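Local coordinates for cupin 2 conserved barrel domain protein (Leptotrichia buccalis, PDB 3RNS) that is of unknown function but folds into cupin beta barrels, a scaffold that in relatives often binds metals or small molecules, at residues 28-33 with 38-43; 19-24 with 98-103; 58-63 with 146-151. All coordinates share one frame; numbering follows the deposited sequence.

Contact 1 (28-33 with 38-43); sequences SMRILN and YISLFS. With ACT (acetate ion), chain B.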
loop_
_atom_site.group_PDB
_atom_site.type_symbol
_atom_site.label_atom_id
_atom_site.label_comp_id
_atom_site.label_asym_id
_atom_site.label_seq_id
_atom_site.Cartn_x
_atom_site.Cartn_y
_atom_site.Cartn_z
ATOM N N SER A 28 6.457 11.444 8.950
ATOM C CA SER A 28 6.168 11.071 7.576
ATOM C C SER A 28 7.414 10.878 6.743
ATOM O O SER A 28 8.495 11.422 7.007
ATOM C CB SER A 28 5.194 12.086 6.946
ATOM O OG SER A 28 5.816 13.295 6.541
HETATM N N MSE A 29 7.235 10.141 5.664
HETATM C CA MSE A 29 8.327 9.770 4.776
HETATM C C MSE A 29 7.761 9.520 3.379
HETATM O O MSE A 29 6.802 8.715 3.209
HETATM C CB MSE A 29 8.807 8.428 5.342
HETATM C CG MSE A 29 9.964 7.780 4.733
HETATM SE SE MSE A 29 10.173 6.135 5.844
HETATM C CE MSE A 29 11.748 5.973 5.001
ATOM N N ARG A 30 8.336 10.159 2.389
ATOM C CA ARG A 30 7.969 9.856 1.035
ATOM C C ARG A 30 8.757 8.610 0.612
ATOM O O ARG A 30 9.968 8.513 0.833
ATOM C CB ARG A 30 8.255 11.022 0.116
ATOM C CG ARG A 30 7.775 10.734 -1.292
ATOM C CD ARG A 30 7.205 11.922 -1.959
ATOM N NE ARG A 30 5.997 12.466 -1.328
ATOM C CZ ARG A 30 5.248 13.421 -1.889
ATOM N NH1 ARG A 30 5.547 13.873 -3.079
ATOM N NH2 ARG A 30 4.174 13.906 -1.283
ATOM N N ILE A 31 8.093 7.637 0.043
ATOM C CA ILE A 31 8.872 6.488 -0.388
ATOM C C ILE A 31 9.000 6.353 -1.947
ATOM O O ILE A 31 10.006 5.874 -2.406
ATOM C CB ILE A 31 8.427 5.187 0.266
ATOM C CG1 ILE A 31 7.015 4.885 -0.040
ATOM C CG2 ILE A 31 8.569 5.180 1.849
ATOM C CD1 ILE A 31 6.686 3.427 0.412
ATOM N N LEU A 32 7.966 6.737 -2.712
ATOM C CA LEU A 32 8.035 6.800 -4.177
ATOM C C LEU A 32 7.476 8.138 -4.590
ATOM O O LEU A 32 6.469 8.567 -4.054
ATOM C CB LEU A 32 7.186 5.685 -4.835
ATOM C CG LEU A 32 7.763 4.271 -4.988
ATOM C CD1 LEU A 32 8.021 3.620 -3.644
ATOM C CD2 LEU A 32 6.804 3.408 -5.859
ATOM N N ASN A 33 8.103 8.781 -5.561
ATOM C CA ASN A 33 7.675 10.098 -5.982
ATOM C C ASN A 33 7.807 10.216 -7.495
ATOM O O ASN A 33 8.879 9.991 -8.033
ATOM C CB ASN A 33 8.547 11.154 -5.283
ATOM C CG ASN A 33 7.898 12.544 -5.220
ATOM O OD1 ASN A 33 6.704 12.717 -5.458
ATOM N ND2 ASN A 33 8.711 13.548 -4.860
ATOM N N TYR A 38 2.457 9.696 -6.030
ATOM C CA TYR A 38 3.461 9.384 -5.007
ATOM C C TYR A 38 2.907 8.415 -4.018
ATOM O O TYR A 38 1.687 8.179 -3.937
ATOM C CB TYR A 38 3.877 10.660 -4.261
ATOM C CG TYR A 38 2.768 11.267 -3.438
ATOM C CD1 TYR A 38 1.850 12.156 -3.998
ATOM C CD2 TYR A 38 2.622 10.945 -2.105
ATOM C CE1 TYR A 38 0.826 12.704 -3.237
ATOM C CE2 TYR A 38 1.594 11.475 -1.340
ATOM C CZ TYR A 38 0.696 12.337 -1.910
ATOM O OH TYR A 38 -0.350 12.853 -1.140
ATOM N N ILE A 39 3.810 7.879 -3.218
ATOM C CA ILE A 39 3.449 7.026 -2.115
ATOM C C ILE A 39 4.239 7.539 -0.909
ATOM O O ILE A 39 5.461 7.709 -1.026
ATOM C CB ILE A 39 3.866 5.546 -2.306
ATOM C CG1 ILE A 39 3.246 4.896 -3.558
ATOM C CG2 ILE A 39 3.415 4.728 -1.106
ATOM C CD1 ILE A 39 3.718 3.375 -3.795
ATOM N N SER A 40 3.539 7.787 0.201
ATOM C CA SER A 40 4.161 8.202 1.444
ATOM C C SER A 40 3.682 7.321 2.567
ATOM O O SER A 40 2.602 6.728 2.448
ATOM C CB SER A 40 3.817 9.667 1.756
ATOM O OG SER A 40 4.542 10.484 0.878
ATOM N N LEU A 41 4.486 7.253 3.636
ATOM C CA LEU A 41 4.114 6.658 4.900
ATOM C C LEU A 41 3.949 7.710 6.013
ATOM O O LEU A 41 4.673 8.712 6.065
ATOM C CB LEU A 41 5.170 5.636 5.326
ATOM C CG LEU A 41 5.595 4.560 4.346
ATOM C CD1 LEU A 41 6.645 3.829 5.063
ATOM C CD2 LEU A 41 4.386 3.598 4.003
ATOM N N PHE A 42 2.965 7.472 6.879
ATOM C CA PHE A 42 2.685 8.268 8.063
ATOM C C PHE A 42 2.617 7.418 9.301
ATOM O O PHE A 42 2.059 6.303 9.258
ATOM C CB PHE A 42 1.332 8.960 7.911
ATOM C CG PHE A 42 1.352 10.130 6.972
ATOM C CD1 PHE A 42 1.243 9.948 5.616
ATOM C CD2 PHE A 42 1.521 11.408 7.457
ATOM C CE1 PHE A 42 1.281 11.036 4.764
ATOM C CE2 PHE A 42 1.543 12.516 6.601
ATOM C CZ PHE A 42 1.418 12.314 5.261
ATOM N N SER A 43 3.181 7.912 10.405
ATOM C CA SER A 43 2.905 7.359 11.739
ATOM C C SER A 43 2.453 8.482 12.639
ATOM O O SER A 43 3.168 9.481 12.793
ATOM C CB SER A 43 4.155 6.684 12.309
ATOM O OG SER A 43 3.948 6.196 13.617
HETATM C C ACT B . 4.342 13.757 2.234
HETATM O O ACT B . 4.562 14.921 2.694
HETATM O OXT ACT B . 5.292 12.956 2.332
HETATM C CH3 ACT B . 3.028 13.377 1.625
#
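Arg30 and Tyr38 meet across an antiparallel beta hairpin, strands 26-33 and 37-44, in one sheet of a cupin barrel. Arg30 and Ser40 form a non-hydrogen-bonded pair. Beyond them lies a classic beta bulge: Ile31 and Leu32 both face Ile39. The Ile39 O atom accepts from Ile31 N at 2.8 Å and from Leu32 N at 3.2 Å.

One face of the hairpin is polar and aromatic. In the conformer given here, one of two modelled, the Arg30 guanidinium lies flat on the Tyr38 ring, with centres 3.9 Å apart and planes at 10°, a stack that is also a cation-pi contact. NH2 of Arg30 sits over the ring centre. Arg30 CG runs anti to the backbone N (chi1 -176°), and later bends in the chain bring the guanidinium back over the neighbouring strand. NH1 of Arg30 donates to Asn33 OD1 at 2.9 Å from above the amide plane. Asn33 OD1 also receives Lys109 NZ, while Tyr38 OH bonds to Glu105. Farther along, Ser28 CB makes a CH-pi contact over one face of the Phe42 ring.

The opposite face is aliphatic. Ile31 sends CG1 to Ile39 CG2, 3.8 Å away, and CG2 to Leu41 CG. Leu32, in the conformer given, lies beside Ile39. Phe15 from helix 15-18 and Val225 from strand 218-225 help cover this face.

An acetate, probably from the crystallisation liquor, sits beside the polar face. Ser40 OG donates to its OXT at 3.0 Å and accepts a weak bond from Arg30 NE at 3.3 Å.

Contact 2 (19-24 with 98-103); sequences ITSKEA and RDNLKL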
loop_
_atom_site.group_PDB
_atom_site.type_symbol
_atom_site.label_atom_id
_atom_site.label_comp_id
_atom_site.label_asym_id
_atom_site.label_seq_id
_atom_site.Cartn_x
_atom_site.Cartn_y
_atom_site.Cartn_z
ATOM N N ILE A 19 8.896 2.977 10.147
ATOM C CA ILE A 19 8.358 4.282 10.549
ATOM C C ILE A 19 7.645 4.151 11.890
ATOM O O ILE A 19 6.774 3.298 12.093
ATOM C CB ILE A 19 7.429 4.940 9.451
ATOM C CG1 ILE A 19 7.133 6.410 9.779
ATOM C CG2 ILE A 19 6.070 4.132 9.234
ATOM C CD1 ILE A 19 6.772 7.303 8.561
ATOM N N THR A 20 8.037 5.011 12.806
ATOM C CA THR A 20 7.556 4.979 14.152
ATOM C C THR A 20 7.411 6.458 14.623
ATOM O O THR A 20 8.017 7.361 14.033
ATOM C CB THR A 20 8.582 4.165 15.082
ATOM O OG1 THR A 20 9.770 4.927 15.236
ATOM C CG2 THR A 20 8.974 2.762 14.531
ATOM N N SER A 21 6.565 6.703 15.619
ATOM C CA SER A 21 6.435 8.030 16.240
ATOM C C SER A 21 6.489 7.913 17.778
ATOM O O SER A 21 6.059 6.929 18.343
ATOM C CB SER A 21 5.145 8.733 15.775
ATOM O OG SER A 21 4.026 7.866 15.702
ATOM N N LYS A 22 7.074 8.883 18.437
ATOM C CA LYS A 22 6.977 8.984 19.904
ATOM C C LYS A 22 5.765 9.824 20.262
ATOM O O LYS A 22 5.077 10.330 19.368
ATOM C CB LYS A 22 8.243 9.615 20.463
ATOM C CG LYS A 22 9.463 8.701 20.311
ATOM C CD LYS A 22 10.783 9.479 20.494
ATOM C CE LYS A 22 11.025 10.483 19.367
ATOM N NZ LYS A 22 12.431 10.528 18.870
ATOM N N GLU A 23 5.505 10.001 21.561
ATOM C CA GLU A 23 4.314 10.753 22.023
ATOM C C GLU A 23 4.229 12.095 21.339
ATOM O O GLU A 23 5.213 12.788 21.226
ATOM C CB GLU A 23 4.286 11.018 23.560
ATOM C CG GLU A 23 2.912 11.625 24.036
ATOM C CD GLU A 23 2.867 12.165 25.480
ATOM O OE1 GLU A 23 3.919 12.386 26.120
ATOM O OE2 GLU A 23 1.741 12.393 25.964
ATOM N N ALA A 24 3.028 12.459 20.906
ATOM C CA ALA A 24 2.738 13.779 20.333
ATOM C C ALA A 24 3.448 14.128 18.988
ATOM O O ALA A 24 3.415 15.272 18.548
ATOM C CB ALA A 24 2.964 14.864 21.391
ATOM N N ARG A 98 -6.417 7.301 17.228
ATOM C CA ARG A 98 -6.948 6.871 18.528
ATOM C C ARG A 98 -5.900 6.122 19.333
ATOM O O ARG A 98 -5.991 6.022 20.528
ATOM C CB ARG A 98 -8.172 5.967 18.331
ATOM C CG ARG A 98 -9.331 6.719 17.719
ATOM C CD ARG A 98 -10.007 7.649 18.740
ATOM N NE ARG A 98 -10.161 8.992 18.182
ATOM C CZ ARG A 98 -9.425 10.047 18.481
ATOM N NH1 ARG A 98 -8.468 9.993 19.394
ATOM N NH2 ARG A 98 -9.673 11.184 17.863
ATOM N N ASP A 99 -4.911 5.586 18.639
ATOM C CA ASP A 99 -3.726 4.961 19.215
ATOM C C ASP A 99 -2.589 5.250 18.186
ATOM O O ASP A 99 -2.658 6.268 17.472
ATOM C CB ASP A 99 -3.987 3.469 19.391
ATOM C CG ASP A 99 -4.443 2.816 18.111
ATOM O OD1 ASP A 99 -4.102 3.350 17.009
ATOM O OD2 ASP A 99 -5.145 1.776 18.202
ATOM N N ASN A 100 -1.565 4.407 18.075
ATOM C CA ASN A 100 -0.493 4.690 17.090
ATOM C C ASN A 100 -0.920 4.245 15.683
ATOM O O ASN A 100 -0.840 3.086 15.348
ATOM C CB ASN A 100 0.785 4.000 17.512
ATOM C CG ASN A 100 2.000 4.347 16.598
ATOM O OD1 ASN A 100 2.999 3.645 16.684
ATOM N ND2 ASN A 100 1.927 5.419 15.757
ATOM N N LEU A 101 -1.417 5.192 14.899
ATOM C CA LEU A 101 -1.998 4.942 13.596
ATOM C C LEU A 101 -0.925 5.071 12.538
ATOM O O LEU A 101 -0.215 6.068 12.499
ATOM C CB LEU A 101 -3.096 5.949 13.337
ATOM C CG LEU A 101 -3.792 5.778 12.006
ATOM C CD1 LEU A 101 -4.529 4.394 11.918
ATOM C CD2 LEU A 101 -4.707 6.968 11.807
ATOM N N LYS A 102 -0.780 4.043 11.709
ATOM C CA LYS A 102 0.196 4.093 10.640
ATOM C C LYS A 102 -0.507 3.875 9.316
ATOM O O LYS A 102 -1.382 2.997 9.181
ATOM C CB LYS A 102 1.309 3.064 10.853
ATOM C CG LYS A 102 2.114 3.333 12.156
ATOM C CD LYS A 102 3.255 2.393 12.299
ATOM C CE LYS A 102 3.999 2.600 13.635
ATOM N NZ LYS A 102 5.124 1.618 13.695
ATOM N N LEU A 103 -0.112 4.644 8.317
ATOM C CA LEU A 103 -0.854 4.688 7.055
ATOM C C LEU A 103 0.107 4.731 5.915
ATOM O O LEU A 103 1.157 5.430 6.002
ATOM C CB LEU A 103 -1.692 5.950 7.016
ATOM C CG LEU A 103 -2.809 6.188 8.036
ATOM C CD1 LEU A 103 -3.331 7.581 7.892
ATOM C CD2 LEU A 103 -3.932 5.142 7.892
HETATM O O HOH W 1 5.796 4.045 16.455
#
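This is a small polar contact in which Lys102 and Asn100 reach from a sheet strand and its leading turn to the loop at Ile19 and Ser21. It sits at one end of a cupin barrel sheet. Residues 19-24 form the loop between helix 15-18 and strand 26-33. Residues 98-100 lead into strand 101-108.

The direct bond comes from the Lys102 side chain. Its chain is extended beyond CG and carries the ammonium across to the loop. NZ of Lys102 donates to Ile19 O at 2.8 Å, lying in the carbonyl plane. Asn16 OD1 takes a second bond from the same ammonium, which ties the helix and the loop after it to one lysine. The Thr20 side chain lies beside the lysine, its CG2 4.1 Å from Lys102 NZ.

At chi1 -175° the Asn100 amide swings away from its own backbone N toward Ser21. Its ND2 donates to Leu44 O and Ser43 OG, and Ser43 OG is also bonded to Ser21 OG. The other end of the amide uses a water. That water accepts from Ser21 N at 2.9 Å and donates to Asn100 OD1 at 2.8 Å.

Contact 3 (58-63 with 146-151); sequences NRYYYC and NLVAKP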
loop_
_atom_site.group_PDB
_atom_site.type_symbol
_atom_site.label_atom_id
_atom_site.label_comp_id
_atom_site.label_asym_id
_atom_site.label_seq_id
_atom_site.Cartn_x
_atom_site.Cartn_y
_atom_site.Cartn_z
ATOM N N ASN A 58 -7.016 12.712 -5.995
ATOM C CA ASN A 58 -7.518 11.721 -5.056
ATOM C C ASN A 58 -6.429 11.241 -4.095
ATOM O O ASN A 58 -5.229 11.281 -4.421
ATOM C CB ASN A 58 -8.121 10.527 -5.799
ATOM C CG ASN A 58 -9.180 10.943 -6.828
ATOM O OD1 ASN A 58 -10.195 11.536 -6.479
ATOM N ND2 ASN A 58 -8.928 10.641 -8.099
ATOM N N ARG A 59 -6.862 10.804 -2.923
ATOM C CA ARG A 59 -5.977 10.213 -1.939
ATOM C C ARG A 59 -6.552 8.867 -1.513
ATOM O O ARG A 59 -7.785 8.715 -1.380
ATOM C CB ARG A 59 -5.874 11.097 -0.714
ATOM C CG ARG A 59 -5.339 12.503 -0.961
ATOM C CD ARG A 59 -3.827 12.512 -1.031
ATOM N NE ARG A 59 -3.259 13.840 -1.299
ATOM C CZ ARG A 59 -3.113 14.377 -2.515
ATOM N NH1 ARG A 59 -3.549 13.750 -3.603
ATOM N NH2 ARG A 59 -2.544 15.567 -2.648
ATOM N N TYR A 60 -5.661 7.906 -1.323
ATOM C CA TYR A 60 -5.993 6.575 -0.885
ATOM C C TYR A 60 -5.079 6.258 0.299
ATOM O O TYR A 60 -3.912 6.650 0.312
ATOM C CB TYR A 60 -5.734 5.552 -2.000
ATOM C CG TYR A 60 -6.386 5.932 -3.295
ATOM C CD1 TYR A 60 -7.649 5.500 -3.595
ATOM C CD2 TYR A 60 -5.730 6.733 -4.211
ATOM C CE1 TYR A 60 -8.294 5.904 -4.786
ATOM C CE2 TYR A 60 -6.346 7.130 -5.398
ATOM C CZ TYR A 60 -7.632 6.715 -5.672
ATOM O OH TYR A 60 -8.236 7.085 -6.861
ATOM N N TYR A 61 -5.620 5.531 1.267
ATOM C CA TYR A 61 -4.944 5.173 2.484
ATOM C C TYR A 61 -5.078 3.708 2.713
ATOM O O TYR A 61 -6.203 3.169 2.580
ATOM C CB TYR A 61 -5.587 5.902 3.665
ATOM C CG TYR A 61 -5.282 7.379 3.632
ATOM C CD1 TYR A 61 -4.060 7.847 4.066
ATOM C CD2 TYR A 61 -6.193 8.298 3.104
ATOM C CE1 TYR A 61 -3.736 9.177 4.030
ATOM C CE2 TYR A 61 -5.880 9.646 3.061
ATOM C CZ TYR A 61 -4.645 10.067 3.531
ATOM O OH TYR A 61 -4.270 11.370 3.471
ATOM N N TYR A 62 -3.963 3.072 3.056
ATOM C CA TYR A 62 -3.977 1.700 3.593
ATOM C C TYR A 62 -3.411 1.748 5.002
ATOM O O TYR A 62 -2.292 2.259 5.222
ATOM C CB TYR A 62 -3.171 0.745 2.688
ATOM C CG TYR A 62 -3.079 -0.643 3.289
ATOM C CD1 TYR A 62 -4.219 -1.455 3.371
ATOM C CD2 TYR A 62 -1.919 -1.107 3.870
ATOM C CE1 TYR A 62 -4.191 -2.677 3.959
ATOM C CE2 TYR A 62 -1.882 -2.393 4.466
ATOM C CZ TYR A 62 -3.031 -3.146 4.511
ATOM O OH TYR A 62 -3.070 -4.381 5.069
ATOM N N CYS A 63 -4.175 1.256 5.976
ATOM C CA CYS A 63 -3.762 1.299 7.380
ATOM C C CYS A 63 -3.059 0.004 7.749
ATOM O O CYS A 63 -3.628 -1.105 7.596
ATOM C CB CYS A 63 -4.983 1.527 8.274
ATOM S SG CYS A 63 -4.634 1.446 9.993
ATOM N N ASN A 146 -8.919 -5.184 -9.586
ATOM C CA ASN A 146 -8.386 -3.866 -9.765
ATOM C C ASN A 146 -9.149 -2.858 -8.936
ATOM O O ASN A 146 -10.353 -2.832 -8.980
ATOM C CB ASN A 146 -8.491 -3.421 -11.203
ATOM C CG ASN A 146 -7.899 -2.080 -11.392
ATOM O OD1 ASN A 146 -8.587 -1.153 -11.757
ATOM N ND2 ASN A 146 -6.613 -1.943 -11.059
ATOM N N LEU A 147 -8.435 -2.031 -8.181
ATOM C CA LEU A 147 -9.056 -1.004 -7.330
ATOM C C LEU A 147 -9.059 0.334 -8.037
ATOM O O LEU A 147 -10.089 0.994 -8.072
ATOM C CB LEU A 147 -8.315 -0.880 -6.003
ATOM C CG LEU A 147 -8.318 -2.160 -5.163
ATOM C CD1 LEU A 147 -7.466 -1.964 -3.929
ATOM C CD2 LEU A 147 -9.736 -2.504 -4.815
ATOM N N VAL A 148 -7.920 0.717 -8.615
ATOM C CA VAL A 148 -7.778 1.978 -9.370
ATOM C C VAL A 148 -7.006 1.712 -10.638
ATOM O O VAL A 148 -5.988 1.037 -10.593
ATOM C CB VAL A 148 -6.904 2.993 -8.539
ATOM C CG1 VAL A 148 -6.685 4.254 -9.308
ATOM C CG2 VAL A 148 -7.520 3.268 -7.154
ATOM N N ALA A 149 -7.412 2.294 -11.756
ATOM C CA ALA A 149 -6.665 2.159 -13.007
ATOM C C ALA A 149 -6.684 3.511 -13.758
ATOM O O ALA A 149 -7.706 3.926 -14.279
ATOM C CB ALA A 149 -7.240 1.040 -13.846
ATOM N N LYS A 150 -5.544 4.212 -13.719
ATOM C CA LYS A 150 -5.384 5.580 -14.229
ATOM C C LYS A 150 -4.029 5.692 -14.902
ATOM O O LYS A 150 -3.162 4.850 -14.690
ATOM C CB LYS A 150 -5.419 6.548 -13.078
ATOM C CG LYS A 150 -6.665 6.500 -12.271
ATOM C CD LYS A 150 -6.570 7.539 -11.178
ATOM C CE LYS A 150 -7.779 7.508 -10.242
ATOM N NZ LYS A 150 -8.969 8.200 -10.874
ATOM N N PRO A 151 -3.805 6.749 -15.690
ATOM C CA PRO A 151 -2.529 6.727 -16.397
ATOM C C PRO A 151 -1.288 6.910 -15.494
ATOM O O PRO A 151 -0.183 6.578 -15.907
ATOM C CB PRO A 151 -2.662 7.887 -17.410
ATOM C CG PRO A 151 -3.915 8.691 -16.981
ATOM C CD PRO A 151 -4.426 8.088 -15.707
#
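Tyr60 and Val148 make the apolar part of a side-chain contact between two cupin sheets. Strand 59-65 supplies one side. The other comes from residues 148-150, after the chain has turned a corner at Leu147, where it lies beside strand 153-160. The backbones stay well apart, and the CA atoms of Tyr60 and Val148 are 9.8 Å from each other. The side chains approach from opposite directions. CG2 of Val148 meets the ring obliquely, 3.6 Å from Tyr60 CE1 and 3.8 Å from Tyr60 CZ. With CG of Tyr60 anti to its carbonyl carbon (chi1 -52°), the ring spans the gap between the sheets.

Mixed contacts lie at the phenol end. CE of Lys150 comes within 3.4 Å of Tyr60 OH, a van der Waals approach by a methylene carbon. The lysine is extended as far as CE and then bends (chi4 -79°), which turns NZ toward Asn58. In the Asn58 conformer given, ND2 and Lys150 NZ are two donors lying near each other, 3.7 Å apart. OD1 of Asn58 accepts from Ala89 N.

Each segment also has a side-chain to backbone bond, with the donor well above the carbonyl plane. Asn146 ND2 donates to Val148 O at 3.1 Å, reaching round the corner. There Leu147 and Val148 both face Met155 in a classic beta bulge. Arg59 NH1 donates to Asn58 O, also at 3.1 Å.

Tyr60 is buried between the sheets. It touches Leu153 and Met155 of strand 153-160, and Phe84 and Glu86 of strand 83-87, while Lys150 also touches Glu108 of strand 101-108.

Contacts 1 and 2 both reach the same sheet, though residues 19-24 of contact 2 are loop. Strands 37-44 and 101-108 are neighbours there, and contact 1 is nested inside the chain loop closed by contact 2. A probable backbone bond from Phe42 N to Leu103 O joins them directly. Contact 3 uses the same sheet through strand 59-65, next to 101-108, but reaches across to another sheet. Contact 1 is the largest and rests on regular strand pairing. Contact 2 is farthest from the chain centre and depends on polar side chains and water. Contact 3 is nearest the centre and is mainly van der Waals. All three mix buried with more accessible residues.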